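Local coordinates for DNA repair and recombination protein radB (Thermococcus kodakarensis, PDB 2CVH) that is a RecA-like protein that probably takes part in DNA repair and homologous recombination, binding DNA and ATP but hydrolysing ATP only very weakly, at residues K46-V51 / S78-F83; T40-G45 / E74-R79; C176-R181 / R197-P202; L108-S113 / I150-V155. All coordinates share one frame; numbering follows the deposited sequence.

Overall arrangement
From the N terminus, the chain passes the P-loop and runs down helix 33-44 into strand 47-52. The end of that helix is the first half of contact 2 and the strand the first half of contact 1; contact 2 closes on helix 73-79, contact 1 on the end of that helix and strand 80-83. The two loops overlap in staggered fashion, and the contacts share Ser78 and Arg79. Contact 4 follows in series, joining strands 106-112 and 149-153 around helix 128-145; strand 106-112 also borders strand 47-52. Last, contact 3 closes a hairpin between strands 178-184 and 190-197, its centre about 24 Å from that of contact 1, across the same sheet.

Contact 1: residues K46-V51 / S78-F83; sequences KKVAYV and SRFILF
The rings of Phe80 and Tyr50 and the side chain of Val48 lie on one face of two parallel strands, 47-51 and 80-83. Phe80 and Val48 are direct neighbours across the strands, side by side and pointing the same way, with Val48 CB over one face of the phenyl ring, toward its rim. Val48 CG1 reaches Phe80 CE2 at 4.0 Å. Tyr50 meets the same ring from another direction: its CD2 lies in the phenyl plane, at the edge, 3.9 Å from Phe80 CE2. Turned anti to the backbone N (chi1 -159°), the tyrosine ring stands beside Phe80, while Tyr50 CB takes Leu82 CD2 at 3.8 Å. Phe57 adds a third ring, edge-to-face with Tyr50.

On the reverse face Phe83 turns a ring edge to the backbone, with Tyr50 O in its plane. Phe83 CE1 meets Ala49 CB at 4.2 Å, and Val51 CG2 approaches the ring obliquely; helix 90-101 covers both Val51 and Phe83 through Val94 and Leu98.

Between the two faces the backbones alternate as donor and acceptor. Ile81 N gives to Val48 O at 2.8 Å, and Tyr50 N gives to Ile81 O at 2.8 Å in a nearly straight bond (171°). Before the strand pair, Lys46 O lies in the guanidinium plane of Arg79 and takes a weak bond from NH1, whose companion NH2 goes to Leu42 O. This is the edge of the parallel part of the mixed sheet in a RecA-like P-loop ATPase core, with Tyr50 touching Thr34 of the predicted ATP site.

Contact 2: residues T40-G45 / E74-R79; sequences TGLLSG and EEALSR
Arg79 reaches from the last turn of helix 73-79 to the C-terminal end of helix 33-44, where its side chain meets mostly backbone. From CB, with CG anti to the carbonyl carbon, the chain runs extended to CD, which lies 3.3 Å from Gly45 O. A bend at chi3 (-69°) then turns the head toward the helix end. NE passes the same glycine carbonyl, and Gly45 CA covers one face of the guanidinium, with Ala76 O of Arg79's own helix over the opposite face. At the tip, NH2 gives a hydrogen bond to Leu42 O at 3.1 Å; it arrives in the carbonyl plane on a lone pair, although the oxygen is tilted 27° out of the guanidinium plane. NH1 makes a weak bond to Gly41 O, which lies in that plane and also accepts from Ser44 OG at 2.8 Å.

Next to the tip, Leu42 CD2 touches Ala76 CB at 3.5 Å, tighter than usual for two carbons, and NH2 at 3.7 Å. Leu62 and Leu71 also pack on Leu42. The positive charge thus meets carbonyls of the last turn, where the helix dipole would probably favour it. The arginine of one helix so binds the C-terminal end of another, joining two helices of the RecA-like P-loop core whose short segments lie at 116°.

Contact 3: residues C176-R181 / R197-P202; sequences CKDILR and RHRFRP
Asp178 and Arg199 form a salt bridge, OD2 to NH1 at 2.8 Å, where the antiparallel hairpin of strands 178-184 and 190-197 opens into a loop. Beneath the acid lies the imidazole of His198: the carboxylate is stacked approximately over a face of the ring, though the place of Asp178 OD1 is less sure. His198 is held in turn by its own loop, ND1 accepting from both Phe200 N and Arg201 N at 3.2 Å, the first nearly straight at 174°. Its backbone N gives to Glu203.

Behind these groups the strand pair sets the register. Ile179 and Arg197 face each other as a hydrogen-bonded pair: Ile179 N gives to Arg197 O at 2.7 Å, and Arg197 N returns a weak bond to Ile179 O. Their side chains run alongside each other in one direction. Arg197 CG, anti to its own N at chi1 -177°, lies 3.4 Å from Lys177 O, and the chain bends beyond it. Tyr174 makes a cation-pi contact with the guanidinium, whose edge faces Cys176 O. Over one face of that group sits a methyl, Ile179 CD1, 3.4 Å from Arg197 NH2.

Contact 4: residues L108-S113 / I150-V155; sequences LVVVDS and IVINQV
Ile150 O accepts the N-H of Val111 at 3.0 Å, and the CA of Val110 also lies against it. Two more backbone bonds join parallel strands 108-112 and 150-153: Ile150 N gives to Val109 O, also at 3.0 Å, and Ile152 N closes the series on Val111 O at 3.1 Å. All are nearly straight, the last at 170°.

The side chains on one face pack against each other along the strands. Ile150 CD1 turns back to meet Leu108 CD1 at 3.8 Å; the leucine reaches it with CG anti to the backbone N (chi1 -177°). Ile152 points its two branches at different partners: CD1 lies 4.0 Å from Val110 CG1, while CG2 lies against the carboxylate of Asp112, 3.8 Å from OD1. A weak hydrogen bond links Asp112 OD2 and Tyr50 OH, and OD1 lies close to Glu54 OE2. Asp112 stands where the Walker B aspartate is found in RecA-like ATPases.

Val111 and Val151 occupy the reverse face. Past the strands the peptide before Ser113 is cis, but this residue is poorly ordered. The two strands bracket helix 128-145 in a beta-alpha-beta unit at the centre of the RecA-like core. Strand 47-52 flanks them beside 106-112, strand 22-26 beside 149-153, and P-loop helix 33-44 covers the isoleucine face through Lys33, Thr34 and Ala37.

Contact 1: residues K46-V51 / S78-F83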
loop_
_atom_site.group_PDB
_atom_site.type_symbol
_atom_site.label_atom_id
_atom_site.label_comp_id
_atom_site.label_asym_id
_atom_site.label_seq_id
_atom_site.Cartn_x
_atom_site.Cartn_y
_atom_site.Cartn_z
ATOM N N LYS A 46 6.623 -7.719 -12.805
ATOM C CA LYS A 46 6.380 -6.715 -13.822
ATOM C C LYS A 46 6.595 -5.352 -13.222
ATOM O O LYS A 46 7.001 -5.235 -12.069
ATOM C CB LYS A 46 4.959 -6.852 -14.370
ATOM C CG LYS A 46 4.624 -8.289 -14.729
ATOM C CD LYS A 46 3.169 -8.462 -15.095
ATOM C CE LYS A 46 2.795 -9.932 -15.024
ATOM N NZ LYS A 46 3.093 -10.526 -13.680
ATOM N N LYS A 47 6.337 -4.312 -13.999
ATOM C CA LYS A 47 6.542 -2.963 -13.501
ATOM C C LYS A 47 5.615 -2.589 -12.352
ATOM O O LYS A 47 4.498 -3.102 -12.222
ATOM C CB LYS A 47 6.442 -1.947 -14.640
ATOM C CG LYS A 47 7.541 -2.086 -15.697
ATOM C CD LYS A 47 7.183 -1.275 -16.943
ATOM C CE LYS A 47 8.366 -1.101 -17.895
ATOM N NZ LYS A 47 8.357 0.269 -18.505
ATOM N N VAL A 48 6.099 -1.684 -11.518
ATOM C CA VAL A 48 5.359 -1.215 -10.380
ATOM C C VAL A 48 5.485 0.280 -10.409
ATOM O O VAL A 48 6.613 0.790 -10.420
ATOM C CB VAL A 48 6.008 -1.685 -9.066
ATOM C CG1 VAL A 48 5.297 -1.072 -7.859
ATOM C CG2 VAL A 48 5.992 -3.166 -8.984
ATOM N N ALA A 49 4.347 0.978 -10.457
ATOM C CA ALA A 49 4.349 2.440 -10.434
ATOM C C ALA A 49 4.344 2.727 -8.945
ATOM O O ALA A 49 3.430 2.308 -8.245
ATOM C CB ALA A 49 3.084 3.008 -11.094
ATOM N N TYR A 50 5.343 3.440 -8.456
ATOM C CA TYR A 50 5.432 3.699 -7.043
ATOM C C TYR A 50 5.498 5.196 -6.793
ATOM O O TYR A 50 6.481 5.853 -7.106
ATOM C CB TYR A 50 6.661 2.952 -6.487
ATOM C CG TYR A 50 6.645 2.704 -4.991
ATOM C CD1 TYR A 50 6.688 3.780 -4.081
ATOM C CD2 TYR A 50 6.602 1.398 -4.479
ATOM C CE1 TYR A 50 6.684 3.567 -2.691
ATOM C CE2 TYR A 50 6.604 1.169 -3.091
ATOM C CZ TYR A 50 6.640 2.261 -2.203
ATOM O OH TYR A 50 6.595 2.058 -0.832
ATOM N N VAL A 51 4.403 5.748 -6.291
ATOM C CA VAL A 51 4.325 7.173 -5.995
ATOM C C VAL A 51 4.763 7.315 -4.550
ATOM O O VAL A 51 4.020 6.976 -3.621
ATOM C CB VAL A 51 2.891 7.710 -6.197
ATOM C CG1 VAL A 51 2.844 9.192 -5.899
ATOM C CG2 VAL A 51 2.431 7.434 -7.638
ATOM N N SER A 78 14.987 -2.216 -11.273
ATOM C CA SER A 78 14.595 -1.530 -12.504
ATOM C C SER A 78 13.085 -1.559 -12.729
ATOM O O SER A 78 12.548 -0.673 -13.395
ATOM C CB SER A 78 15.282 -2.145 -13.717
ATOM O OG SER A 78 16.676 -1.957 -13.631
ATOM N N ARG A 79 12.397 -2.569 -12.193
ATOM C CA ARG A 79 10.961 -2.652 -12.392
ATOM C C ARG A 79 10.182 -1.615 -11.606
ATOM O O ARG A 79 9.024 -1.367 -11.897
ATOM C CB ARG A 79 10.451 -4.057 -12.120
ATOM C CG ARG A 79 10.685 -4.989 -13.292
ATOM C CD ARG A 79 10.149 -6.381 -13.058
ATOM N NE ARG A 79 10.887 -7.141 -12.050
ATOM C CZ ARG A 79 10.506 -7.303 -10.777
ATOM N NH1 ARG A 79 9.377 -6.747 -10.307
ATOM N NH2 ARG A 79 11.236 -8.076 -9.974
ATOM N N PHE A 80 10.846 -0.942 -10.678
ATOM C CA PHE A 80 10.184 0.046 -9.856
ATOM C C PHE A 80 10.258 1.410 -10.477
ATOM O O PHE A 80 11.301 2.066 -10.449
ATOM C CB PHE A 80 10.763 0.057 -8.427
ATOM C CG PHE A 80 10.169 -1.016 -7.517
ATOM C CD1 PHE A 80 10.539 -2.354 -7.643
ATOM C CD2 PHE A 80 9.220 -0.688 -6.562
ATOM C CE1 PHE A 80 9.962 -3.342 -6.836
ATOM C CE2 PHE A 80 8.649 -1.669 -5.755
ATOM C CZ PHE A 80 9.020 -2.992 -5.896
ATOM N N ILE A 81 9.134 1.827 -11.052
ATOM C CA ILE A 81 9.014 3.129 -11.690
ATOM C C ILE A 81 8.621 4.130 -10.593
ATOM O O ILE A 81 7.456 4.193 -10.189
ATOM C CB ILE A 81 7.942 3.095 -12.781
ATOM C CG1 ILE A 81 8.164 1.903 -13.705
ATOM C CG2 ILE A 81 7.931 4.411 -13.535
ATOM C CD1 ILE A 81 9.588 1.732 -14.181
ATOM N N LEU A 82 9.578 4.940 -10.146
ATOM C CA LEU A 82 9.341 5.868 -9.059
ATOM C C LEU A 82 8.887 7.240 -9.412
ATOM O O LEU A 82 9.264 7.786 -10.435
ATOM C CB LEU A 82 10.595 5.986 -8.204
ATOM C CG LEU A 82 11.174 4.693 -7.602
ATOM C CD1 LEU A 82 12.603 4.940 -7.096
ATOM C CD2 LEU A 82 10.287 4.195 -6.481
ATOM N N PHE A 83 8.136 7.831 -8.492
ATOM C CA PHE A 83 7.611 9.188 -8.628
ATOM C C PHE A 83 7.784 9.810 -7.266
ATOM O O PHE A 83 7.347 9.250 -6.267
ATOM C CB PHE A 83 6.121 9.185 -9.009
ATOM C CG PHE A 83 5.833 8.490 -10.309
ATOM C CD1 PHE A 83 5.683 7.112 -10.356
ATOM C CD2 PHE A 83 5.728 9.213 -11.488
ATOM C CE1 PHE A 83 5.435 6.452 -11.551
ATOM C CE2 PHE A 83 5.479 8.563 -12.698
ATOM C CZ PHE A 83 5.331 7.178 -12.729
#

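Contact 2: residues T40-G45 / E74-R79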
loop_
_atom_site.group_PDB
_atom_site.type_symbol
_atom_site.label_atom_id
_atom_site.label_comp_id
_atom_site.label_asym_id
_atom_site.label_seq_id
_atom_site.Cartn_x
_atom_site.Cartn_y
_atom_site.Cartn_z
ATOM N N THR A 40 5.405 -7.320 -2.518
ATOM C CA THR A 40 4.359 -7.663 -3.473
ATOM C C THR A 40 4.843 -7.238 -4.874
ATOM O O THR A 40 4.820 -8.033 -5.803
ATOM C CB THR A 40 3.032 -6.967 -3.111
ATOM O OG1 THR A 40 2.677 -7.333 -1.775
ATOM C CG2 THR A 40 1.906 -7.398 -4.062
ATOM N N GLY A 41 5.349 -6.010 -4.982
ATOM C CA GLY A 41 5.867 -5.518 -6.250
ATOM C C GLY A 41 7.008 -6.385 -6.764
ATOM O O GLY A 41 6.996 -6.864 -7.898
ATOM N N LEU A 42 7.968 -6.653 -5.895
ATOM C CA LEU A 42 9.113 -7.475 -6.250
ATOM C C LEU A 42 8.733 -8.847 -6.836
ATOM O O LEU A 42 9.216 -9.238 -7.901
ATOM C CB LEU A 42 10.022 -7.611 -5.018
ATOM C CG LEU A 42 11.393 -8.307 -4.996
ATOM C CD1 LEU A 42 11.262 -9.686 -4.433
ATOM C CD2 LEU A 42 12.069 -8.296 -6.381
ATOM N N LEU A 43 7.821 -9.554 -6.185
ATOM C CA LEU A 43 7.416 -10.880 -6.641
ATOM C C LEU A 43 6.426 -10.905 -7.817
ATOM O O LEU A 43 6.222 -11.962 -8.417
ATOM C CB LEU A 43 6.867 -11.681 -5.449
ATOM C CG LEU A 43 7.792 -11.724 -4.225
ATOM C CD1 LEU A 43 7.117 -12.468 -3.109
ATOM C CD2 LEU A 43 9.111 -12.421 -4.579
ATOM N N SER A 44 5.797 -9.771 -8.139
ATOM C CA SER A 44 4.868 -9.722 -9.275
ATOM C C SER A 44 5.621 -9.974 -10.594
ATOM O O SER A 44 5.094 -10.615 -11.506
ATOM C CB SER A 44 4.108 -8.388 -9.338
ATOM O OG SER A 44 4.930 -7.297 -9.698
ATOM N N GLY A 45 6.861 -9.490 -10.683
ATOM C CA GLY A 45 7.657 -9.708 -11.879
ATOM C C GLY A 45 7.476 -8.714 -13.011
ATOM O O GLY A 45 8.142 -8.819 -14.046
ATOM N N GLU A 74 19.233 -5.953 -9.864
ATOM C CA GLU A 74 19.263 -4.892 -10.865
ATOM C C GLU A 74 17.963 -4.867 -11.662
ATOM O O GLU A 74 17.383 -3.814 -11.885
ATOM C CB GLU A 74 20.469 -5.057 -11.796
ATOM C CG GLU A 74 21.826 -4.939 -11.121
ATOM C CD GLU A 74 22.272 -3.506 -10.904
ATOM O OE1 GLU A 74 21.436 -2.581 -10.967
ATOM O OE2 GLU A 74 23.481 -3.300 -10.660
ATOM N N GLU A 75 17.502 -6.032 -12.081
ATOM C CA GLU A 75 16.248 -6.099 -12.820
ATOM C C GLU A 75 15.082 -5.738 -11.888
ATOM O O GLU A 75 14.235 -4.912 -12.228
ATOM C CB GLU A 75 16.072 -7.494 -13.406
ATOM C CG GLU A 75 17.265 -7.889 -14.248
ATOM C CD GLU A 75 17.115 -9.244 -14.884
ATOM O OE1 GLU A 75 16.648 -10.177 -14.187
ATOM O OE2 GLU A 75 17.481 -9.371 -16.078
ATOM N N ALA A 76 15.120 -6.280 -10.672
ATOM C CA ALA A 76 14.091 -6.037 -9.671
ATOM C C ALA A 76 13.971 -4.551 -9.444
ATOM O O ALA A 76 12.897 -3.967 -9.630
ATOM C CB ALA A 76 14.460 -6.739 -8.377
ATOM N N LEU A 77 15.094 -3.918 -9.116
ATOM C CA LEU A 77 15.107 -2.489 -8.865
ATOM C C LEU A 77 14.652 -1.716 -10.086
ATOM O O LEU A 77 14.005 -0.672 -9.960
ATOM C CB LEU A 77 16.499 -2.028 -8.410
ATOM C CG LEU A 77 16.648 -0.559 -7.987
ATOM C CD1 LEU A 77 15.514 -0.127 -7.054
ATOM C CD2 LEU A 77 18.010 -0.356 -7.291
ATOM N N SER A 78 14.987 -2.216 -11.273
ATOM C CA SER A 78 14.595 -1.530 -12.504
ATOM C C SER A 78 13.085 -1.559 -12.729
ATOM O O SER A 78 12.548 -0.673 -13.395
ATOM C CB SER A 78 15.282 -2.145 -13.717
ATOM O OG SER A 78 16.676 -1.957 -13.631
ATOM N N ARG A 79 12.397 -2.569 -12.193
ATOM C CA ARG A 79 10.961 -2.652 -12.392
ATOM C C ARG A 79 10.182 -1.615 -11.606
ATOM O O ARG A 79 9.024 -1.367 -11.897
ATOM C CB ARG A 79 10.451 -4.057 -12.120
ATOM C CG ARG A 79 10.685 -4.989 -13.292
ATOM C CD ARG A 79 10.149 -6.381 -13.058
ATOM N NE ARG A 79 10.887 -7.141 -12.050
ATOM C CZ ARG A 79 10.506 -7.303 -10.777
ATOM N NH1 ARG A 79 9.377 -6.747 -10.307
ATOM N NH2 ARG A 79 11.236 -8.076 -9.974
#

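Contact 3: residues C176-R181 / R197-P202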
loop_
_atom_site.group_PDB
_atom_site.type_symbol
_atom_site.label_atom_id
_atom_site.label_comp_id
_atom_site.label_asym_id
_atom_site.label_seq_id
_atom_site.Cartn_x
_atom_site.Cartn_y
_atom_site.Cartn_z
ATOM N N CYS A 176 -11.740 2.488 -0.732
ATOM C CA CYS A 176 -10.887 1.318 -0.647
ATOM C C CYS A 176 -11.751 0.158 -0.208
ATOM O O CYS A 176 -12.290 0.153 0.891
ATOM C CB CYS A 176 -9.744 1.561 0.340
ATOM S SG CYS A 176 -8.614 2.913 -0.156
ATOM N N LYS A 177 -11.954 -0.782 -1.118
ATOM C CA LYS A 177 -12.773 -1.952 -0.854
ATOM C C LYS A 177 -12.147 -2.886 0.165
ATOM O O LYS A 177 -12.851 -3.546 0.927
ATOM C CB LYS A 177 -13.045 -2.703 -2.158
ATOM C CG LYS A 177 -14.465 -2.509 -2.717
ATOM C CD LYS A 177 -14.868 -1.049 -2.734
ATOM C CE LYS A 177 -16.257 -0.850 -3.266
ATOM N NZ LYS A 177 -16.590 0.594 -3.100
ATOM N N ASP A 178 -10.827 -2.981 0.138
ATOM C CA ASP A 178 -10.107 -3.839 1.062
ATOM C C ASP A 178 -9.247 -2.953 1.953
ATOM O O ASP A 178 -8.687 -1.949 1.493
ATOM C CB ASP A 178 -9.238 -4.838 0.299
ATOM C CG ASP A 178 -10.039 -5.746 -0.603
ATOM O OD1 ASP A 178 -11.276 -5.763 -0.456
ATOM O OD2 ASP A 178 -9.431 -6.444 -1.449
ATOM N N ILE A 179 -9.180 -3.297 3.237
ATOM C CA ILE A 179 -8.415 -2.515 4.192
ATOM C C ILE A 179 -7.696 -3.451 5.148
ATOM O O ILE A 179 -8.315 -4.336 5.759
ATOM C CB ILE A 179 -9.324 -1.550 5.012
ATOM C CG1 ILE A 179 -10.112 -0.623 4.071
ATOM C CG2 ILE A 179 -8.484 -0.715 5.981
ATOM C CD1 ILE A 179 -10.769 0.566 4.759
ATOM N N LEU A 180 -6.385 -3.272 5.241
ATOM C CA LEU A 180 -5.551 -4.065 6.124
ATOM C C LEU A 180 -4.867 -3.135 7.125
ATOM O O LEU A 180 -4.266 -2.111 6.745
ATOM C CB LEU A 180 -4.469 -4.783 5.325
ATOM C CG LEU A 180 -4.601 -6.211 4.833
ATOM C CD1 LEU A 180 -3.326 -6.548 4.065
ATOM C CD2 LEU A 180 -4.774 -7.152 5.994
ATOM N N ARG A 181 -4.956 -3.484 8.408
ATOM C CA ARG A 181 -4.307 -2.686 9.450
ATOM C C ARG A 181 -3.099 -3.513 9.894
ATOM O O ARG A 181 -3.215 -4.737 10.070
ATOM C CB ARG A 181 -5.239 -2.468 10.646
ATOM C CG ARG A 181 -4.675 -1.501 11.680
ATOM C CD ARG A 181 -5.543 -1.416 12.949
ATOM N NE ARG A 181 -5.350 -2.559 13.840
ATOM C CZ ARG A 181 -6.332 -3.288 14.372
ATOM N NH1 ARG A 181 -7.603 -3.000 14.106
ATOM N NH2 ARG A 181 -6.050 -4.302 15.192
ATOM N N ARG A 197 -11.561 -4.768 6.369
ATOM C CA ARG A 197 -12.573 -4.635 5.370
ATOM C C ARG A 197 -12.140 -5.379 4.145
ATOM O O ARG A 197 -10.975 -5.317 3.724
ATOM C CB ARG A 197 -12.791 -3.155 5.064
ATOM C CG ARG A 197 -13.892 -2.908 4.055
ATOM C CD ARG A 197 -14.697 -1.694 4.443
ATOM N NE ARG A 197 -14.152 -0.454 3.923
ATOM C CZ ARG A 197 -14.308 0.732 4.505
ATOM N NH1 ARG A 197 -14.983 0.859 5.641
ATOM N NH2 ARG A 197 -13.833 1.808 3.917
ATOM N N HIS A 198 -13.060 -6.162 3.614
ATOM C CA HIS A 198 -12.770 -6.896 2.418
ATOM C C HIS A 198 -14.075 -7.209 1.766
ATOM O O HIS A 198 -15.123 -7.241 2.414
ATOM C CB HIS A 198 -12.016 -8.176 2.709
ATOM C CG HIS A 198 -11.278 -8.715 1.524
ATOM N ND1 HIS A 198 -11.817 -9.651 0.665
ATOM C CD2 HIS A 198 -10.033 -8.449 1.063
ATOM C CE1 HIS A 198 -10.936 -9.944 -0.272
ATOM N NE2 HIS A 198 -9.847 -9.228 -0.054
ATOM N N ARG A 199 -13.992 -7.502 0.486
ATOM C CA ARG A 199 -15.168 -7.776 -0.298
ATOM C C ARG A 199 -15.782 -9.147 -0.122
ATOM O O ARG A 199 -16.995 -9.294 -0.245
ATOM C CB ARG A 199 -14.855 -7.495 -1.767
ATOM C CG ARG A 199 -14.536 -6.022 -2.023
ATOM C CD ARG A 199 -13.156 -5.839 -2.621
ATOM N NE ARG A 199 -12.963 -6.684 -3.792
ATOM C CZ ARG A 199 -12.101 -7.689 -3.850
ATOM N NH1 ARG A 199 -11.342 -7.975 -2.796
ATOM N NH2 ARG A 199 -12.011 -8.412 -4.961
ATOM N N PHE A 200 -14.960 -10.158 0.133
ATOM C CA PHE A 200 -15.505 -11.496 0.282
ATOM C C PHE A 200 -14.871 -12.305 1.408
ATOM O O PHE A 200 -15.483 -13.238 1.912
ATOM C CB PHE A 200 -15.433 -12.258 -1.052
ATOM C CG PHE A 200 -14.030 -12.619 -1.483
ATOM C CD1 PHE A 200 -13.471 -13.851 -1.129
ATOM C CD2 PHE A 200 -13.249 -11.718 -2.209
ATOM C CE1 PHE A 200 -12.156 -14.177 -1.483
ATOM C CE2 PHE A 200 -11.929 -12.043 -2.566
ATOM C CZ PHE A 200 -11.385 -13.272 -2.199
ATOM N N ARG A 201 -13.645 -11.967 1.793
ATOM C CA ARG A 201 -12.959 -12.690 2.859
ATOM C C ARG A 201 -13.519 -12.243 4.193
ATOM O O ARG A 201 -13.848 -11.058 4.353
ATOM C CB ARG A 201 -11.458 -12.364 2.846
ATOM C CG ARG A 201 -10.628 -13.092 1.777
ATOM C CD ARG A 201 -10.602 -14.571 2.042
ATOM N NE ARG A 201 -9.999 -14.880 3.333
ATOM C CZ ARG A 201 -10.196 -16.008 4.010
ATOM N NH1 ARG A 201 -11.000 -16.953 3.536
ATOM N NH2 ARG A 201 -9.520 -16.222 5.136
ATOM N N PRO A 202 -13.658 -13.176 5.167
ATOM C CA PRO A 202 -14.183 -12.793 6.486
ATOM C C PRO A 202 -13.349 -11.660 7.089
ATOM O O PRO A 202 -12.120 -11.668 7.041
ATOM C CB PRO A 202 -14.047 -14.081 7.290
ATOM C CG PRO A 202 -14.323 -15.127 6.275
ATOM C CD PRO A 202 -13.524 -14.644 5.067
#

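Contact 4: residues L108-S113 / I150-V155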
loop_
_atom_site.group_PDB
_atom_site.type_symbol
_atom_site.label_atom_id
_atom_site.label_comp_id
_atom_site.label_asym_id
_atom_site.label_seq_id
_atom_site.Cartn_x
_atom_site.Cartn_y
_atom_site.Cartn_z
ATOM N N LEU A 108 1.368 -3.607 -10.687
ATOM C CA LEU A 108 0.931 -2.963 -9.459
ATOM C C LEU A 108 1.225 -1.480 -9.412
ATOM O O LEU A 108 2.181 -1.008 -10.024
ATOM C CB LEU A 108 1.707 -3.620 -8.292
ATOM C CG LEU A 108 1.482 -3.275 -6.813
ATOM C CD1 LEU A 108 0.139 -3.881 -6.394
ATOM C CD2 LEU A 108 2.626 -3.843 -5.945
ATOM N N VAL A 109 0.413 -0.759 -8.641
ATOM C CA VAL A 109 0.592 0.678 -8.414
ATOM C C VAL A 109 0.638 0.779 -6.884
ATOM O O VAL A 109 -0.099 0.071 -6.199
ATOM C CB VAL A 109 -0.621 1.546 -8.949
ATOM C CG1 VAL A 109 -0.408 3.017 -8.631
ATOM C CG2 VAL A 109 -0.799 1.365 -10.461
ATOM N N VAL A 110 1.504 1.634 -6.358
ATOM C CA VAL A 110 1.627 1.835 -4.921
ATOM C C VAL A 110 1.705 3.319 -4.715
ATOM O O VAL A 110 2.449 3.998 -5.420
ATOM C CB VAL A 110 2.933 1.207 -4.317
ATOM C CG1 VAL A 110 2.994 1.501 -2.823
ATOM C CG2 VAL A 110 3.005 -0.313 -4.592
ATOM N N VAL A 111 0.873 3.848 -3.826
ATOM C CA VAL A 111 0.928 5.274 -3.529
ATOM C C VAL A 111 1.320 5.330 -2.066
ATOM O O VAL A 111 0.819 4.548 -1.260
ATOM C CB VAL A 111 -0.414 6.000 -3.793
ATOM C CG1 VAL A 111 -0.236 7.499 -3.555
ATOM C CG2 VAL A 111 -0.875 5.756 -5.238
ATOM N N ASP A 112 2.248 6.213 -1.724
ATOM C CA ASP A 112 2.730 6.299 -0.356
ATOM C C ASP A 112 3.048 7.745 -0.049
ATOM O O ASP A 112 4.167 8.186 -0.263
ATOM C CB ASP A 112 3.992 5.426 -0.238
ATOM C CG ASP A 112 4.542 5.331 1.181
ATOM O OD1 ASP A 112 4.106 6.074 2.089
ATOM O OD2 ASP A 112 5.439 4.483 1.377
ATOM N N SER A 113 2.115 8.464 0.553
ATOM C CA SER A 113 0.821 7.946 0.961
ATOM C C SER A 113 -0.214 9.012 0.656
ATOM O O SER A 113 -1.069 8.824 -0.200
ATOM C CB SER A 113 0.850 7.684 2.465
ATOM O OG SER A 113 1.319 8.814 3.184
ATOM N N ILE A 150 -2.339 -0.297 -4.191
ATOM C CA ILE A 150 -2.128 -0.288 -2.752
ATOM C C ILE A 150 -1.972 1.150 -2.331
ATOM O O ILE A 150 -1.189 1.910 -2.912
ATOM C CB ILE A 150 -0.858 -1.075 -2.342
ATOM C CG1 ILE A 150 -1.043 -2.564 -2.636
ATOM C CG2 ILE A 150 -0.557 -0.835 -0.846
ATOM C CD1 ILE A 150 0.265 -3.375 -2.634
ATOM N N VAL A 151 -2.766 1.539 -1.344
ATOM C CA VAL A 151 -2.738 2.885 -0.812
ATOM C C VAL A 151 -2.210 2.770 0.629
ATOM O O VAL A 151 -2.851 2.197 1.508
ATOM C CB VAL A 151 -4.163 3.507 -0.830
ATOM C CG1 VAL A 151 -4.151 4.811 -0.117
ATOM C CG2 VAL A 151 -4.632 3.714 -2.263
ATOM N N ILE A 152 -1.004 3.258 0.843
ATOM C CA ILE A 152 -0.380 3.192 2.141
ATOM C C ILE A 152 -0.629 4.481 2.908
ATOM O O ILE A 152 -0.573 5.557 2.339
ATOM C CB ILE A 152 1.128 2.892 1.979
ATOM C CG1 ILE A 152 1.313 1.427 1.597
ATOM C CG2 ILE A 152 1.914 3.253 3.239
ATOM C CD1 ILE A 152 2.728 1.087 1.132
ATOM N N ASN A 153 -0.990 4.363 4.184
ATOM C CA ASN A 153 -1.234 5.536 5.017
ATOM C C ASN A 153 -0.787 5.203 6.435
ATOM O O ASN A 153 -0.576 4.039 6.766
ATOM C CB ASN A 153 -2.737 5.865 5.062
ATOM C CG ASN A 153 -3.368 5.941 3.687
ATOM O OD1 ASN A 153 -3.288 6.966 3.017
ATOM N ND2 ASN A 153 -3.998 4.851 3.257
ATOM N N GLN A 154 -0.669 6.218 7.279
ATOM C CA GLN A 154 -0.317 6.003 8.677
ATOM C C GLN A 154 -1.615 5.760 9.482
ATOM O O GLN A 154 -2.697 6.252 9.127
ATOM C CB GLN A 154 0.425 7.212 9.239
ATOM C CG GLN A 154 1.742 7.511 8.551
ATOM C CD GLN A 154 2.726 6.364 8.660
ATOM O OE1 GLN A 154 3.301 5.936 7.662
ATOM N NE2 GLN A 154 2.939 5.873 9.874
ATOM N N VAL A 155 -1.493 5.018 10.575
ATOM C CA VAL A 155 -2.630 4.680 11.440
ATOM C C VAL A 155 -3.179 5.850 12.305
ATOM O O VAL A 155 -2.606 6.941 12.317
ATOM C CB VAL A 155 -2.222 3.493 12.375
ATOM C CG1 VAL A 155 -1.152 3.948 13.383
ATOM C CG2 VAL A 155 -3.440 2.887 13.072
HETATM O O HOH W 1 0.222 8.772 5.349
#